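Local atomic coordinates of subclass B3 metallo-beta-lactamase (Sphingobium indicum, PDB entry 7LUU), a protein that probably hydrolyses beta-lactam antibiotics, using two zinc ions held in an active site that carries a glutamic acid unusual for its subclass. Residues 61-69 against 209-220; 70-78 against 89-97. All coordinates share one frame; numbering follows the deposited sequence. Where two conformers were deposited one is given.

Contact 1 (61-69 against 209-220); sequences PERVFGNSY and WNACEGKRCKAI
Phe65, at the tip of the hairpin formed by strands 62-65 and 68-70, inserts its ring between Glu213 and Lys218 of the hairpin 205-213/216-223, so that in the metallo-beta-lactamase αβ/βα sandwich the edge strand 62-65 of one sheet meets the end of an inner hairpin of the other, nearly at a right angle (102° between strands 62-65 and 209-213). Apolar and CH-pi contacts dominate. With CG anti to the backbone N (chi1 -173°), the ring reaches over to the second hairpin, where Lys218 CD sits above the centre of one face, 3.8 Å from the Phe65 ring centroid. On the opposite face the Glu213 carboxylate stacks almost flat, its plane 11° from that of the ring, and Glu213 CG makes a second CH-pi contact. The carbonyl oxygens of Ala211 and Arg216 lie at the ring edge. Val64 and Ser68 meet the Ile220 side chain through its CD1, and Ile262 of the neighbouring strand also touches Phe65.

Two direct hydrogen bonds fix the polar groups. Gly66 N donates to Glu213 OE2 (2.7 Å) on its anti lone pair, which steadies the carboxylate over the ring. Trp209 NE1 gives its hydrogen in the indole plane to Ser68 OG (2.8 Å, 169°), and in the conformer of Asn67 given, that hydroxyl donates to Asn67 OD1 from above the carbonyl plane.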
loop_
_atom_site.group_PDB
_atom_site.type_symbol
_atom_site.label_atom_id
_atom_site.label_comp_id
_atom_site.label_asym_id
_atom_site.label_seq_id
_atom_site.Cartn_x
_atom_site.Cartn_y
_atom_site.Cartn_z
ATOM N N PRO A 61 -1.523 -18.187 0.419
ATOM C CA PRO A 61 -1.191 -17.290 1.539
ATOM C C PRO A 61 -0.121 -17.909 2.421
ATOM O O PRO A 61 -0.005 -19.148 2.556
ATOM C CB PRO A 61 -2.537 -17.103 2.275
ATOM C CG PRO A 61 -3.345 -18.342 1.860
ATOM C CD PRO A 61 -2.889 -18.733 0.488
ATOM N N GLU A 62 0.746 -17.040 2.950
ATOM C CA GLU A 62 1.957 -17.512 3.652
ATOM C C GLU A 62 2.194 -16.630 4.864
ATOM O O GLU A 62 1.909 -15.421 4.824
ATOM C CB GLU A 62 3.212 -17.466 2.749
ATOM C CG GLU A 62 3.162 -18.489 1.621
ATOM C CD GLU A 62 4.376 -18.496 0.707
ATOM O OE1 GLU A 62 4.646 -17.498 0.042
ATOM O OE2 GLU A 62 5.038 -19.566 0.637
ATOM N N ARG A 63 2.712 -17.242 5.935
ATOM C CA ARG A 63 3.196 -16.494 7.105
ATOM C C ARG A 63 4.517 -15.835 6.737
ATOM O O ARG A 63 5.379 -16.462 6.093
ATOM C CB ARG A 63 3.405 -17.419 8.322
ATOM C CG ARG A 63 3.946 -16.681 9.567
ATOM C CD ARG A 63 4.542 -17.719 10.600
ATOM N NE ARG A 63 3.594 -18.795 10.804
ATOM C CZ ARG A 63 2.487 -18.684 11.513
ATOM N NH1 ARG A 63 2.195 -17.547 12.115
ATOM N NH2 ARG A 63 1.659 -19.725 11.638
ATOM N N VAL A 64 4.658 -14.554 7.076
ATOM C CA VAL A 64 5.905 -13.827 6.902
ATOM C C VAL A 64 6.791 -14.102 8.099
ATOM O O VAL A 64 7.895 -14.641 7.977
ATOM C CB VAL A 64 5.636 -12.319 6.761
ATOM C CG1 VAL A 64 6.921 -11.485 6.625
ATOM C CG2 VAL A 64 4.840 -12.033 5.449
ATOM N N PHE A 65 6.299 -13.736 9.271
ATOM C CA PHE A 65 7.032 -13.963 10.498
ATOM C C PHE A 65 6.019 -13.744 11.614
ATOM O O PHE A 65 5.183 -12.844 11.531
ATOM C CB PHE A 65 8.209 -12.991 10.650
ATOM C CG PHE A 65 9.083 -13.300 11.804
ATOM C CD1 PHE A 65 10.004 -14.341 11.706
ATOM C CD2 PHE A 65 9.020 -12.551 12.979
ATOM C CE1 PHE A 65 10.851 -14.647 12.777
ATOM C CE2 PHE A 65 9.900 -12.858 14.077
ATOM C CZ PHE A 65 10.754 -13.915 13.980
ATOM N N GLY A 66 6.057 -14.594 12.617
ATOM C CA GLY A 66 5.194 -14.236 13.745
ATOM C C GLY A 66 3.749 -14.307 13.362
ATOM O O GLY A 66 3.312 -15.196 12.647
ATOM N N ASN A 67 3.061 -13.234 13.749
ATOM C CA ASN A 67 1.648 -13.005 13.580
ATOM C C ASN A 67 1.285 -12.405 12.230
ATOM O O ASN A 67 0.132 -12.043 12.032
ATOM C CB ASN A 67 1.153 -12.082 14.719
ATOM C CG ASN A 67 1.722 -10.580 14.681
ATOM O OD1 ASN A 67 2.623 -10.185 13.932
ATOM N ND2 ASN A 67 1.192 -9.774 15.612
ATOM N N SER A 68 2.242 -12.288 11.310
ATOM C CA SER A 68 2.046 -11.465 10.126
ATOM C C SER A 68 2.112 -12.357 8.905
ATOM O O SER A 68 3.009 -13.222 8.800
ATOM C CB SER A 68 3.196 -10.387 10.077
ATOM O OG SER A 68 2.978 -9.470 11.190
ATOM N N TYR A 69 1.208 -12.100 7.973
ATOM C CA TYR A 69 1.004 -12.964 6.814
ATOM C C TYR A 69 0.851 -12.171 5.525
ATOM O O TYR A 69 0.506 -10.999 5.520
ATOM C CB TYR A 69 -0.285 -13.801 6.966
ATOM C CG TYR A 69 -0.344 -14.598 8.231
ATOM C CD1 TYR A 69 -0.685 -14.002 9.449
ATOM C CD2 TYR A 69 -0.058 -15.955 8.213
ATOM C CE1 TYR A 69 -0.764 -14.777 10.656
ATOM C CE2 TYR A 69 -0.139 -16.721 9.405
ATOM C CZ TYR A 69 -0.498 -16.131 10.602
ATOM O OH TYR A 69 -0.554 -16.895 11.786
ATOM N N TRP A 209 5.772 -2.236 11.759
ATOM C CA TRP A 209 5.422 -2.827 13.025
ATOM C C TRP A 209 6.367 -3.981 13.309
ATOM O O TRP A 209 7.033 -4.501 12.415
ATOM C CB TRP A 209 3.953 -3.326 12.971
ATOM C CG TRP A 209 3.753 -4.559 12.070
ATOM C CD1 TRP A 209 3.698 -5.891 12.427
ATOM C CD2 TRP A 209 3.603 -4.525 10.630
ATOM N NE1 TRP A 209 3.497 -6.686 11.301
ATOM C CE2 TRP A 209 3.397 -5.873 10.198
ATOM C CE3 TRP A 209 3.555 -3.499 9.706
ATOM C CZ2 TRP A 209 3.248 -6.225 8.838
ATOM C CZ3 TRP A 209 3.367 -3.843 8.301
ATOM C CH2 TRP A 209 3.227 -5.209 7.916
ATOM N N ASN A 210 6.385 -4.417 14.572
ATOM C CA ASN A 210 7.157 -5.596 14.997
ATOM C C ASN A 210 6.294 -6.856 14.964
ATOM O O ASN A 210 5.120 -6.834 15.364
ATOM C CB ASN A 210 7.655 -5.389 16.427
ATOM C CG ASN A 210 8.999 -4.672 16.500
ATOM O OD1 ASN A 210 9.616 -4.385 15.468
ATOM N ND2 ASN A 210 9.475 -4.395 17.738
ATOM N N ALA A 211 6.892 -7.949 14.473
ATOM C CA ALA A 211 6.312 -9.283 14.525
ATOM C C ALA A 211 7.271 -10.152 15.303
ATOM O O ALA A 211 8.492 -10.041 15.124
ATOM C CB ALA A 211 6.070 -9.849 13.105
ATOM N N CYS A 212 6.732 -10.955 16.231
ATOM C CA CYS A 212 7.597 -11.697 17.129
ATOM C C CYS A 212 7.291 -13.180 17.078
ATOM O O CYS A 212 6.150 -13.571 16.881
ATOM C CB CYS A 212 7.444 -11.212 18.593
ATOM S SG CYS A 212 7.783 -9.412 18.724
ATOM N N GLU A 213 8.341 -13.985 17.290
ATOM C CA GLU A 213 8.222 -15.434 17.502
ATOM C C GLU A 213 9.001 -15.714 18.762
ATOM O O GLU A 213 10.231 -15.588 18.746
ATOM C CB GLU A 213 8.779 -16.227 16.323
ATOM C CG GLU A 213 7.854 -16.086 15.058
ATOM C CD GLU A 213 8.329 -16.834 13.826
ATOM O OE1 GLU A 213 9.323 -17.619 13.947
ATOM O OE2 GLU A 213 7.732 -16.669 12.723
ATOM N N GLY A 214 8.284 -16.064 19.829
ATOM C CA GLY A 214 8.903 -16.225 21.134
ATOM C C GLY A 214 9.556 -14.921 21.531
ATOM O O GLY A 214 8.916 -13.854 21.554
ATOM N N LYS A 215 10.866 -14.974 21.755
ATOM C CA LYS A 215 11.585 -13.788 22.173
ATOM C C LYS A 215 12.244 -13.053 21.016
ATOM O O LYS A 215 12.946 -12.068 21.252
ATOM C CB LYS A 215 12.625 -14.154 23.232
ATOM C CG LYS A 215 12.029 -14.798 24.467
ATOM C CD LYS A 215 13.128 -15.486 25.273
ATOM C CE LYS A 215 12.631 -16.008 26.609
ATOM N NZ LYS A 215 13.769 -16.516 27.448
ATOM N N ARG A 216 12.048 -13.477 19.772
ATOM C CA ARG A 216 12.734 -12.821 18.659
ATOM C C ARG A 216 11.721 -11.988 17.898
ATOM O O ARG A 216 10.629 -12.487 17.626
ATOM C CB ARG A 216 13.371 -13.836 17.713
ATOM C CG ARG A 216 14.350 -14.768 18.447
ATOM C CD ARG A 216 15.391 -15.332 17.475
ATOM N NE ARG A 216 14.761 -15.982 16.320
ATOM C CZ ARG A 216 14.781 -15.518 15.070
ATOM N NH1 ARG A 216 15.423 -14.381 14.770
ATOM N NH2 ARG A 216 14.178 -16.216 14.115
ATOM N N CYS A 217 12.044 -10.712 17.675
ATOM C CA CYS A 217 11.139 -9.837 16.958
ATOM C C CYS A 217 11.838 -9.310 15.721
ATOM O O CYS A 217 13.058 -9.135 15.703
ATOM C CB CYS A 217 10.678 -8.634 17.745
ATOM S SG CYS A 217 9.785 -9.134 19.322
ATOM N N LYS A 218 11.041 -9.079 14.687
ATOM C CA LYS A 218 11.551 -8.485 13.449
ATOM C C LYS A 218 10.717 -7.268 13.124
ATOM O O LYS A 218 9.486 -7.304 13.245
ATOM C CB LYS A 218 11.473 -9.403 12.248
ATOM C CG LYS A 218 12.454 -10.578 12.358
ATOM C CD LYS A 218 12.395 -11.372 11.005
ATOM C CE LYS A 218 13.157 -12.686 11.041
ATOM N NZ LYS A 218 14.598 -12.290 11.009
ATOM N N ALA A 219 11.375 -6.223 12.678
ATOM C CA ALA A 219 10.725 -5.002 12.246
ATOM C C ALA A 219 10.279 -5.137 10.796
ATOM O O ALA A 219 11.131 -5.282 9.894
ATOM C CB ALA A 219 11.709 -3.848 12.364
ATOM N N ILE A 220 8.957 -5.139 10.557
ATOM C CA ILE A 220 8.430 -5.301 9.202
ATOM C C ILE A 220 8.019 -3.919 8.682
ATOM O O ILE A 220 7.409 -3.096 9.402
ATOM C CB ILE A 220 7.208 -6.246 9.196
ATOM C CG1 ILE A 220 7.648 -7.633 9.761
ATOM C CG2 ILE A 220 6.682 -6.398 7.804
ATOM C CD1 ILE A 220 6.426 -8.648 9.727
HETATM O O HOH W 1 2.570 -7.809 15.963
#

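Contact 2 (70-78 against 89-97)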
loop_
_atom_site.group_PDB
_atom_site.type_symbol
_atom_site.label_atom_id
_atom_site.label_comp_id
_atom_site.label_asym_id
_atom_site.label_seq_id
_atom_site.Cartn_x
_atom_site.Cartn_y
_atom_site.Cartn_z
ATOM N N LEU A 70 1.008 -12.880 4.419
ATOM C CA LEU A 70 0.655 -12.352 3.096
ATOM C C LEU A 70 -0.572 -13.062 2.558
ATOM O O LEU A 70 -0.638 -14.306 2.551
ATOM C CB LEU A 70 1.795 -12.569 2.103
ATOM C CG LEU A 70 2.962 -11.629 2.470
ATOM C CD1 LEU A 70 4.201 -11.891 1.611
ATOM C CD2 LEU A 70 2.594 -10.101 2.502
ATOM N N VAL A 71 -1.532 -12.275 2.082
ATOM C CA VAL A 71 -2.779 -12.849 1.526
ATOM C C VAL A 71 -3.110 -12.242 0.165
ATOM O O VAL A 71 -4.229 -12.360 -0.337
ATOM C CB VAL A 71 -3.976 -12.677 2.476
ATOM C CG1 VAL A 71 -3.769 -13.572 3.715
ATOM C CG2 VAL A 71 -4.207 -11.187 2.864
ATOM N N GLY A 72 -2.121 -11.619 -0.457
ATOM C CA GLY A 72 -2.273 -10.999 -1.751
ATOM C C GLY A 72 -1.910 -11.903 -2.925
ATOM O O GLY A 72 -2.308 -13.091 -2.962
ATOM N N PHE A 73 -1.332 -11.309 -3.958
ATOM C CA PHE A 73 -1.219 -11.938 -5.291
ATOM C C PHE A 73 0.203 -11.787 -5.817
ATOM O O PHE A 73 1.020 -11.101 -5.211
ATOM C CB PHE A 73 -2.196 -11.266 -6.256
ATOM C CG PHE A 73 -3.579 -11.208 -5.693
ATOM C CD1 PHE A 73 -4.399 -12.309 -5.828
ATOM C CD2 PHE A 73 -4.025 -10.120 -4.900
ATOM C CE1 PHE A 73 -5.669 -12.305 -5.264
ATOM C CE2 PHE A 73 -5.286 -10.152 -4.319
ATOM C CZ PHE A 73 -6.117 -11.214 -4.491
ATOM N N ALA A 74 0.469 -12.355 -7.023
ATOM C CA ALA A 74 1.829 -12.292 -7.522
ATOM C C ALA A 74 2.257 -10.869 -7.770
ATOM O O ALA A 74 3.433 -10.530 -7.582
ATOM C CB ALA A 74 1.953 -13.131 -8.803
ATOM N N GLY A 75 1.336 -10.017 -8.189
ATOM C CA GLY A 75 1.732 -8.655 -8.565
ATOM C C GLY A 75 1.285 -7.540 -7.610
ATOM O O GLY A 75 1.625 -6.359 -7.848
ATOM N N LEU A 76 0.564 -7.881 -6.537
ATOM C CA LEU A 76 0.034 -6.852 -5.603
ATOM C C LEU A 76 0.065 -7.448 -4.221
ATOM O O LEU A 76 -0.570 -8.483 -3.951
ATOM C CB LEU A 76 -1.424 -6.473 -6.001
ATOM C CG LEU A 76 -1.595 -5.774 -7.357
ATOM C CD1 LEU A 76 -3.051 -5.681 -7.767
ATOM C CD2 LEU A 76 -0.977 -4.365 -7.252
ATOM N N SER A 77 0.736 -6.754 -3.322
ATOM C CA SER A 77 0.862 -7.241 -1.949
ATOM C C SER A 77 -0.349 -6.844 -1.128
ATOM O O SER A 77 -0.806 -5.696 -1.185
ATOM C CB SER A 77 2.111 -6.652 -1.278
ATOM O OG SER A 77 3.278 -7.048 -2.027
ATOM N N VAL A 78 -0.841 -7.800 -0.336
ATOM C CA VAL A 78 -1.845 -7.530 0.710
ATOM C C VAL A 78 -1.372 -8.252 1.968
ATOM O O VAL A 78 -1.085 -9.459 1.911
ATOM C CB VAL A 78 -3.250 -8.045 0.296
ATOM C CG1 VAL A 78 -4.298 -7.759 1.415
ATOM C CG2 VAL A 78 -3.668 -7.449 -1.085
ATOM N N LEU A 89 -5.725 -5.728 7.921
ATOM C CA LEU A 89 -5.287 -5.917 6.528
ATOM C C LEU A 89 -4.556 -4.674 6.080
ATOM O O LEU A 89 -4.911 -3.580 6.516
ATOM C CB LEU A 89 -6.559 -6.090 5.695
ATOM C CG LEU A 89 -6.735 -7.034 4.552
ATOM C CD1 LEU A 89 -6.223 -8.455 4.702
ATOM C CD2 LEU A 89 -8.267 -7.116 4.357
ATOM N N ILE A 90 -3.614 -4.829 5.146
ATOM C CA ILE A 90 -2.938 -3.734 4.482
ATOM C C ILE A 90 -3.200 -3.876 2.997
ATOM O O ILE A 90 -2.788 -4.878 2.372
ATOM C CB ILE A 90 -1.424 -3.724 4.767
ATOM C CG1 ILE A 90 -1.278 -3.699 6.296
ATOM C CG2 ILE A 90 -0.868 -2.421 4.106
ATOM C CD1 ILE A 90 0.239 -3.432 6.753
ATOM N N ASP A 91 -3.882 -2.857 2.453
ATOM C CA ASP A 91 -4.324 -2.713 1.054
ATOM C C ASP A 91 -5.385 -3.741 0.661
ATOM O O ASP A 91 -5.791 -4.630 1.445
ATOM C CB ASP A 91 -3.108 -2.718 0.098
ATOM C CG ASP A 91 -2.424 -1.343 0.055
ATOM O OD1 ASP A 91 -3.039 -0.328 0.473
ATOM O OD2 ASP A 91 -1.297 -1.271 -0.402
ATOM N N GLY A 92 -5.916 -3.526 -0.545
ATOM C CA GLY A 92 -7.091 -4.292 -0.978
ATOM C C GLY A 92 -7.070 -4.661 -2.444
ATOM O O GLY A 92 -8.087 -5.156 -2.942
ATOM N N ALA A 93 -5.959 -4.467 -3.148
ATOM C CA ALA A 93 -5.862 -4.787 -4.574
ATOM C C ALA A 93 -7.049 -4.189 -5.367
ATOM O O ALA A 93 -7.538 -3.081 -5.068
ATOM C CB ALA A 93 -5.678 -6.312 -4.785
ATOM N N LEU A 94 -7.436 -4.881 -6.463
ATOM C CA LEU A 94 -8.499 -4.401 -7.363
ATOM C C LEU A 94 -9.886 -4.746 -6.811
ATOM O O LEU A 94 -10.025 -5.559 -5.896
ATOM C CB LEU A 94 -8.338 -5.074 -8.719
ATOM C CG LEU A 94 -7.071 -4.685 -9.487
ATOM C CD1 LEU A 94 -7.018 -5.625 -10.716
ATOM C CD2 LEU A 94 -7.237 -3.345 -10.001
ATOM N N PRO A 95 -10.957 -4.120 -7.328
ATOM C CA PRO A 95 -12.285 -4.443 -6.771
ATOM C C PRO A 95 -12.610 -5.946 -6.810
ATOM O O PRO A 95 -13.164 -6.510 -5.852
ATOM C CB PRO A 95 -13.238 -3.623 -7.663
ATOM C CG PRO A 95 -12.336 -2.366 -8.035
ATOM C CD PRO A 95 -11.006 -3.015 -8.338
ATOM N N GLN A 96 -12.329 -6.616 -7.933
ATOM C CA GLN A 96 -12.665 -8.022 -8.025
ATOM C C GLN A 96 -11.754 -8.895 -7.172
ATOM O O GLN A 96 -12.050 -10.083 -7.032
ATOM C CB GLN A 96 -12.606 -8.458 -9.502
ATOM C CG GLN A 96 -11.189 -8.430 -10.125
ATOM C CD GLN A 96 -10.846 -7.113 -10.870
ATOM O OE1 GLN A 96 -11.189 -5.997 -10.435
ATOM N NE2 GLN A 96 -10.145 -7.255 -11.993
ATOM N N ALA A 97 -10.703 -8.315 -6.549
ATOM C CA ALA A 97 -9.844 -9.098 -5.671
ATOM C C ALA A 97 -10.423 -9.259 -4.292
ATOM O O ALA A 97 -9.939 -10.100 -3.521
ATOM C CB ALA A 97 -8.484 -8.444 -5.511
HETATM O O HOH W 2 -0.599 -3.149 -2.220
#
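Val78 holds CG1 anti to its backbone N (chi1 180°), which sets this methyl against Leu89 and the backbone of Ile90 and Asp91, while Phe73, its CG beside the backbone N (chi1 -51°), swings its ring toward Ala93 and Ala97. These two residues of the loop joining strands 68-70 and 79-82 pack on the chain that leaves strand 87-90 and runs toward helix 98-107. The contact belongs to the buried core of the metallo-beta-lactamase fold, beside the zinc site.

At the strand end, Val78 CG1 meets Leu89 CD1 at 3.9 Å, and the same Leu89 methyl is touched by CG2 of Val71, whose side chain crosses that of Leu89 at about a right angle. Ile101 of helix 98-107 packs on both Val78 and Leu89. The backbones come close where Val78 CA directs its hydrogen to Ile90 O, 3.3 Å away.

Farther along, Ala93 CB touches two larger groups, Phe73 CE2 at 3.9 Å and Leu76 CD1 at 4.0 Å. The Phe73 ring also receives Ala97 CB, 3.8 Å from its CZ and lying obliquely to the ring. Leu76 reaches on to Leu94. Leu76 and Asp91 both pack on the zinc ligand His127.

Polar linkage across the two segments runs through water 2, which donates to Ser77 O (2.8 Å) and to Asp91 OD2 (2.7 Å). Asp91 OD2 is also hydrogen-bonded to Thr121 OG1, and Ser77 OG to Ser265 O. Asp91 O, buried against Val78 CG1, has no polar partner in the model. With no direct hydrogen bond between them, the segments are held by apolar contact and by the one water that bridges Ser77 O and Asp91 OD2.

Overall arrangement
From the N terminus, the chain forms strand 62-65, turns, and passes through strand 68-70 into the loop 71-78. Contact 2 then closes a short loop, only ten residues separating its segments, around the hairpin of strands 79-82 and 87-90. Contact 1 closes far later, when the chain returns at 209-220 after 139 intervening residues, so contact 2 is nested inside it. Contact 1 joins the edge of the seven-stranded sheet to the second sheet at the periphery, whereas contact 2 lies in the interior near the zinc ions. Their centres are 19 Å apart, yet they touch: Leu70 packs on Val64, and Trp209 meets Ile90.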